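Local coordinates for uncharacterized protein YLR132C (Kluyveromyces marxianus, PDB 6PGL) that probably acts as a nuclease of the 2H phosphodiesterase class and binds uridine monophosphate, at residues Gly100-Tyr105 with Asp189-Leu194; Phe114-Leu119 with His154-Val159. All coordinates share one frame; numbering follows the deposited sequence.

Contact 1 (Gly100-Tyr105 with Asp189-Leu194); sequences GGWLVY and DRLPLL. With U5P (uridine-5'-monophosphate), chain E.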
# COMPACT_ATOMS: atom_id res chain seq x y z
N GLY A 100 11.76 10.26 -1.73
CA GLY A 100 12.54 9.73 -0.65
C GLY A 100 13.10 8.37 -1.00
O GLY A 100 13.15 7.94 -2.16
N GLY A 101 13.55 7.68 0.04
CA GLY A 101 14.22 6.41 -0.10
C GLY A 101 13.31 5.24 0.25
O GLY A 101 12.09 5.38 0.42
N TRP A 102 13.94 4.08 0.34
CA TRP A 102 13.25 2.85 0.73
C TRP A 102 12.79 2.92 2.18
O TRP A 102 13.55 3.32 3.09
CB TRP A 102 14.20 1.66 0.59
CG TRP A 102 14.56 1.23 -0.80
CD1 TRP A 102 15.82 1.03 -1.28
CD2 TRP A 102 13.66 0.82 -1.85
NE1 TRP A 102 15.77 0.57 -2.59
CE2 TRP A 102 14.46 0.44 -2.96
CE3 TRP A 102 12.26 0.79 -1.97
CZ2 TRP A 102 13.91 0.03 -4.17
CZ3 TRP A 102 11.71 0.38 -3.20
CH2 TRP A 102 12.54 -0.01 -4.28
N LEU A 103 11.56 2.47 2.41
CA LEU A 103 11.01 2.24 3.73
C LEU A 103 10.67 0.76 3.83
O LEU A 103 10.38 0.12 2.82
CB LEU A 103 9.73 3.10 3.95
CG LEU A 103 9.83 4.61 3.64
CD1 LEU A 103 8.48 5.27 3.78
CD2 LEU A 103 10.83 5.30 4.54
N VAL A 104 10.73 0.21 5.05
CA VAL A 104 10.26 -1.16 5.29
C VAL A 104 9.19 -1.11 6.39
O VAL A 104 9.47 -0.70 7.52
CB VAL A 104 11.39 -2.14 5.67
CG1 VAL A 104 10.87 -3.59 5.72
CG2 VAL A 104 12.52 -2.03 4.69
N TYR A 105 7.98 -1.51 6.03
CA TYR A 105 6.85 -1.57 6.95
C TYR A 105 6.61 -3.03 7.35
O TYR A 105 6.63 -3.92 6.50
CB TYR A 105 5.58 -1.03 6.29
CG TYR A 105 5.51 0.48 6.10
CD1 TYR A 105 5.19 1.31 7.16
CD2 TYR A 105 5.70 1.06 4.84
CE1 TYR A 105 5.10 2.71 7.01
CE2 TYR A 105 5.61 2.46 4.67
CZ TYR A 105 5.30 3.27 5.77
OH TYR A 105 5.20 4.64 5.65
N ASP A 189 20.37 2.48 -5.63
CA ASP A 189 20.87 3.16 -6.82
C ASP A 189 19.84 3.30 -7.93
O ASP A 189 20.01 4.14 -8.82
CB ASP A 189 22.09 2.43 -7.37
CG ASP A 189 21.85 0.95 -7.48
OD1 ASP A 189 21.54 0.32 -6.44
OD2 ASP A 189 21.91 0.42 -8.61
N ARG A 190 18.78 2.50 -7.93
CA ARG A 190 17.76 2.62 -8.95
C ARG A 190 16.53 3.38 -8.46
O ARG A 190 15.52 3.41 -9.16
CB ARG A 190 17.32 1.24 -9.45
CG ARG A 190 18.46 0.36 -9.91
CD ARG A 190 19.17 0.91 -11.10
NE ARG A 190 20.20 -0.01 -11.54
CZ ARG A 190 20.98 0.21 -12.60
NH1 ARG A 190 20.83 1.32 -13.32
NH2 ARG A 190 21.91 -0.69 -12.93
N LEU A 191 16.60 3.99 -7.28
CA LEU A 191 15.42 4.73 -6.82
C LEU A 191 15.12 5.95 -7.70
O LEU A 191 13.93 6.23 -7.94
CB LEU A 191 15.60 5.12 -5.36
CG LEU A 191 15.17 4.01 -4.40
CD1 LEU A 191 15.54 4.38 -2.98
CD2 LEU A 191 13.67 3.72 -4.47
N PRO A 192 16.12 6.69 -8.23
CA PRO A 192 15.77 7.73 -9.22
C PRO A 192 15.00 7.19 -10.42
O PRO A 192 14.06 7.83 -10.90
CB PRO A 192 17.14 8.30 -9.63
CG PRO A 192 18.01 8.10 -8.40
CD PRO A 192 17.54 6.75 -7.85
N LEU A 193 15.38 6.02 -10.93
CA LEU A 193 14.65 5.41 -12.03
C LEU A 193 13.22 5.08 -11.63
O LEU A 193 12.28 5.33 -12.39
CB LEU A 193 15.39 4.15 -12.49
CG LEU A 193 14.83 3.35 -13.65
CD1 LEU A 193 15.04 4.14 -14.94
CD2 LEU A 193 15.55 2.00 -13.70
N LEU A 194 13.05 4.49 -10.45
CA LEU A 194 11.71 4.15 -9.98
C LEU A 194 10.86 5.41 -9.81
O LEU A 194 9.72 5.47 -10.27
CB LEU A 194 11.82 3.39 -8.64
CG LEU A 194 10.57 2.86 -7.92
CD1 LEU A 194 10.98 1.71 -7.00
CD2 LEU A 194 9.86 3.96 -7.15
N1 U5P E . 1.93 -0.11 7.90
C2 U5P E . 2.79 0.17 8.99
N3 U5P E . 2.97 1.44 9.39
C4 U5P E . 2.35 2.44 8.78
C5 U5P E . 1.49 2.19 7.71
C6 U5P E . 1.29 0.89 7.28
O2 U5P E . 3.41 -0.73 9.60
O4 U5P E . 2.56 3.60 9.19
C1' U5P E . 1.71 -1.50 7.46
C2' U5P E . 0.26 -1.84 7.21
O2' U5P E . -0.39 -2.19 8.41
C3' U5P E . 0.36 -2.99 6.21
C4' U5P E . 1.70 -2.76 5.50
O3' U5P E . 0.40 -4.22 6.92
O4' U5P E . 2.39 -1.71 6.24
C5' U5P E . 1.61 -2.36 4.04
O5' U5P E . 0.44 -1.61 3.77
P U5P E . 0.03 -1.21 2.28
O1P U5P E . -0.79 0.03 2.45
O2P U5P E . 1.34 -0.99 1.53
O3P U5P E . -0.80 -2.37 1.82

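Contact 2 (Phe114-Leu119 with His154-Val159); sequences FLAVGL and HVSFGV. With U5P (uridine-5'-monophosphate), chain E.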
# COMPACT_ATOMS: atom_id res chain seq x y z
N PHE A 114 7.30 -5.15 4.21
CA PHE A 114 6.98 -4.57 2.90
C PHE A 114 8.04 -3.53 2.55
O PHE A 114 8.30 -2.62 3.34
CB PHE A 114 5.59 -3.93 2.93
CG PHE A 114 4.47 -4.94 2.93
CD1 PHE A 114 4.03 -5.51 4.13
CD2 PHE A 114 3.86 -5.34 1.74
CE1 PHE A 114 2.97 -6.44 4.14
CE2 PHE A 114 2.83 -6.26 1.74
CZ PHE A 114 2.39 -6.82 2.94
N LEU A 115 8.67 -3.69 1.38
CA LEU A 115 9.60 -2.69 0.86
C LEU A 115 8.81 -1.62 0.11
O LEU A 115 8.07 -1.93 -0.83
CB LEU A 115 10.62 -3.36 -0.08
CG LEU A 115 11.67 -2.42 -0.70
CD1 LEU A 115 12.67 -1.97 0.36
CD2 LEU A 115 12.40 -3.09 -1.90
N ALA A 116 8.92 -0.36 0.54
CA ALA A 116 8.01 0.68 0.06
C ALA A 116 8.75 2.01 -0.11
O ALA A 116 9.88 2.21 0.38
CB ALA A 116 6.83 0.86 1.01
N VAL A 117 8.08 2.93 -0.81
CA VAL A 117 8.52 4.31 -0.96
C VAL A 117 7.33 5.20 -0.63
O VAL A 117 6.21 4.91 -1.05
CB VAL A 117 9.05 4.61 -2.39
CG1 VAL A 117 9.59 6.03 -2.45
CG2 VAL A 117 10.14 3.58 -2.85
N GLY A 118 7.57 6.28 0.12
CA GLY A 118 6.48 7.17 0.50
C GLY A 118 6.01 8.03 -0.66
O GLY A 118 6.75 8.25 -1.62
N LEU A 119 4.76 8.51 -0.58
CA LEU A 119 4.21 9.39 -1.60
C LEU A 119 4.86 10.77 -1.52
O LEU A 119 5.17 11.26 -0.43
CB LEU A 119 2.69 9.54 -1.46
CG LEU A 119 1.80 8.77 -2.46
CD1 LEU A 119 1.95 7.24 -2.26
CD2 LEU A 119 0.33 9.17 -2.34
N HIS A 154 2.01 5.61 1.12
CA HIS A 154 3.15 4.97 0.48
C HIS A 154 2.63 3.97 -0.55
O HIS A 154 1.45 3.61 -0.56
CB HIS A 154 4.01 4.26 1.52
CG HIS A 154 3.32 3.08 2.12
ND1 HIS A 154 2.46 3.19 3.20
CD2 HIS A 154 3.30 1.78 1.75
CE1 HIS A 154 1.95 1.99 3.48
NE2 HIS A 154 2.45 1.12 2.61
N VAL A 155 3.54 3.51 -1.40
CA VAL A 155 3.31 2.37 -2.28
C VAL A 155 4.30 1.28 -1.88
O VAL A 155 5.51 1.53 -1.82
CB VAL A 155 3.51 2.74 -3.77
CG1 VAL A 155 3.39 1.49 -4.64
CG2 VAL A 155 2.49 3.83 -4.23
N SER A 156 3.80 0.06 -1.62
CA SER A 156 4.69 -1.08 -1.41
C SER A 156 5.02 -1.74 -2.74
O SER A 156 4.14 -1.94 -3.59
CB SER A 156 4.05 -2.12 -0.49
OG SER A 156 3.94 -1.57 0.81
N PHE A 157 6.30 -2.10 -2.91
CA PHE A 157 6.77 -2.70 -4.15
C PHE A 157 7.18 -4.16 -4.02
O PHE A 157 7.14 -4.88 -5.02
CB PHE A 157 7.95 -1.87 -4.70
CG PHE A 157 7.54 -0.50 -5.18
CD1 PHE A 157 6.91 -0.36 -6.40
CD2 PHE A 157 7.75 0.63 -4.41
CE1 PHE A 157 6.51 0.90 -6.86
CE2 PHE A 157 7.37 1.89 -4.87
CZ PHE A 157 6.76 2.02 -6.11
N GLY A 158 7.56 -4.62 -2.82
CA GLY A 158 7.93 -6.01 -2.62
C GLY A 158 7.63 -6.39 -1.19
O GLY A 158 7.43 -5.52 -0.33
N VAL A 159 7.59 -7.69 -0.93
CA VAL A 159 7.27 -8.18 0.40
C VAL A 159 8.13 -9.40 0.72
O VAL A 159 8.25 -10.32 -0.10
CB VAL A 159 5.76 -8.50 0.55
CG1 VAL A 159 5.31 -9.61 -0.41
CG2 VAL A 159 5.44 -8.86 2.00
N1 U5P E . 1.93 -0.11 7.90
C2 U5P E . 2.79 0.17 8.99
N3 U5P E . 2.97 1.44 9.39
C4 U5P E . 2.35 2.44 8.78
C5 U5P E . 1.49 2.19 7.71
C6 U5P E . 1.29 0.89 7.28
O2 U5P E . 3.41 -0.73 9.60
O4 U5P E . 2.56 3.60 9.19
C1' U5P E . 1.71 -1.50 7.46
C2' U5P E . 0.26 -1.84 7.21
O2' U5P E . -0.39 -2.19 8.41
C3' U5P E . 0.36 -2.99 6.21
C4' U5P E . 1.70 -2.76 5.50
O3' U5P E . 0.40 -4.22 6.92
O4' U5P E . 2.39 -1.71 6.24
C5' U5P E . 1.61 -2.36 4.04
O5' U5P E . 0.44 -1.61 3.77
P U5P E . 0.03 -1.21 2.28
O1P U5P E . -0.79 0.03 2.45
O2P U5P E . 1.34 -0.99 1.53
O3P U5P E . -0.80 -2.37 1.82

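Contact 1 (Gly100-Tyr105 with Asp189-Leu194)
W102 turns its CG away from its own carbonyl carbon and beside its backbone N (chi1 -70°), which swings the indole toward L191 and L194. L194 extends to meet it, its CG opposite the backbone N (chi1 -178°). The setting is one lobe of a 2H phosphodiesterase fold. Here the edge strand 102-106 of a four-stranded antiparallel sheet packs on the first turn of helix 191-197. L191 and L194 lie three residues apart, and both aim their CB atoms at 100-105. R190 occupies the N-cap position, and R190 O accepts the bond from L194 N at 3.0 Å. The indole receives a CH-pi contact. L191 CD2 sits over the centre of the six-membered ring, 10° off the normal, and is 3.7 Å from W102 CE2. L194 CD1 comes to the far corner of the same ring, 3.6 Å from W102 CH2. The other branch of L191 reaches the backbone, where L191 CD1 lies 3.8 Å from G101 CA. No hydrogen bond joins the two segments, so the contact is apolar. The polar atom of the indole is still satisfied, because W102 NE1 bonds to A187 O, in the turn between helices 169-186 and 191-197. V29 of helix 20-39 and V183 of helix 169-186 also touch the indole. The other end of the strand reaches the UMP pocket. There Y105 lies beside the uracil of the bound nucleotide, and Y105 CD1 is 3.1 Å from U5P N3.

Contact 2 (Phe114-Leu119 with His154-Val159)
H154 packs its CB against the neighbouring strand, 3.4 Å from V117 O and 4.0 Å from G118 CA. This CB already stands on the ligand side of the sheet. With CG between the backbone N and the carbonyl carbon, chi1 (68°) turns the imidazole so that NE2 meets the phosphate. H154 CD2 passes A116 CB at 3.7 Å. ND1 is bonded to N152 O, which fixes the ring rotation. H154 CE1 lies 3.5 Å from U5P O1P. At the tip, H154 NE2 donates to U5P O2P at 2.6 Å, with an N-H...O angle of 138°. S156 OG donates to U5P O2P as well at 2.8 Å, so two bonds grip this oxygen. H154 and S156 form one of the two His-x-Ser motifs characteristic of 2H phosphodiesterases. F114 shares this face. Its ring lies between V159 CG2, centred over one side, and U5P C5', near the rim of the other. The strands are antiparallel, with a classic beta bulge where F157 and G158 both face L115. L115 O takes a nearly straight bond from F157 N at 2.7 Å and a weak one from G158 N. On the face away from the ligand, V117 CG2 meets F157 CE2 at 3.8 Å. Strands 112-119 and 154-161 are the two middle strands of the sheet, flanked by strands 102-106 and 46-47, while V155 and F157 pack on L59 of strand 59-68 and L98 of strand 94-99.

Contact 2 is core throughout, its centre about 6 Å from the chain centre. The centre of contact 1 lies about 15 Å out, with a buried middle and an exposed rim at G100. They share one sheet, since strand 102-106 pairs with strand 112-119. L103 N lies 2.7 Å from A116 O, a probable hydrogen bond, and W102 CE3 packs 3.5 Å from L115 CG. Contact 1 joins a strand and the turn before it to a helix by apolar side-chain packing. Contact 2 joins two strands by backbone bonds and presents polar side chains to the phosphate. The nucleotide touches both, with the uracil by 100-105 and the phosphate by 154-159. Y105 and H154 also meet ring to ring.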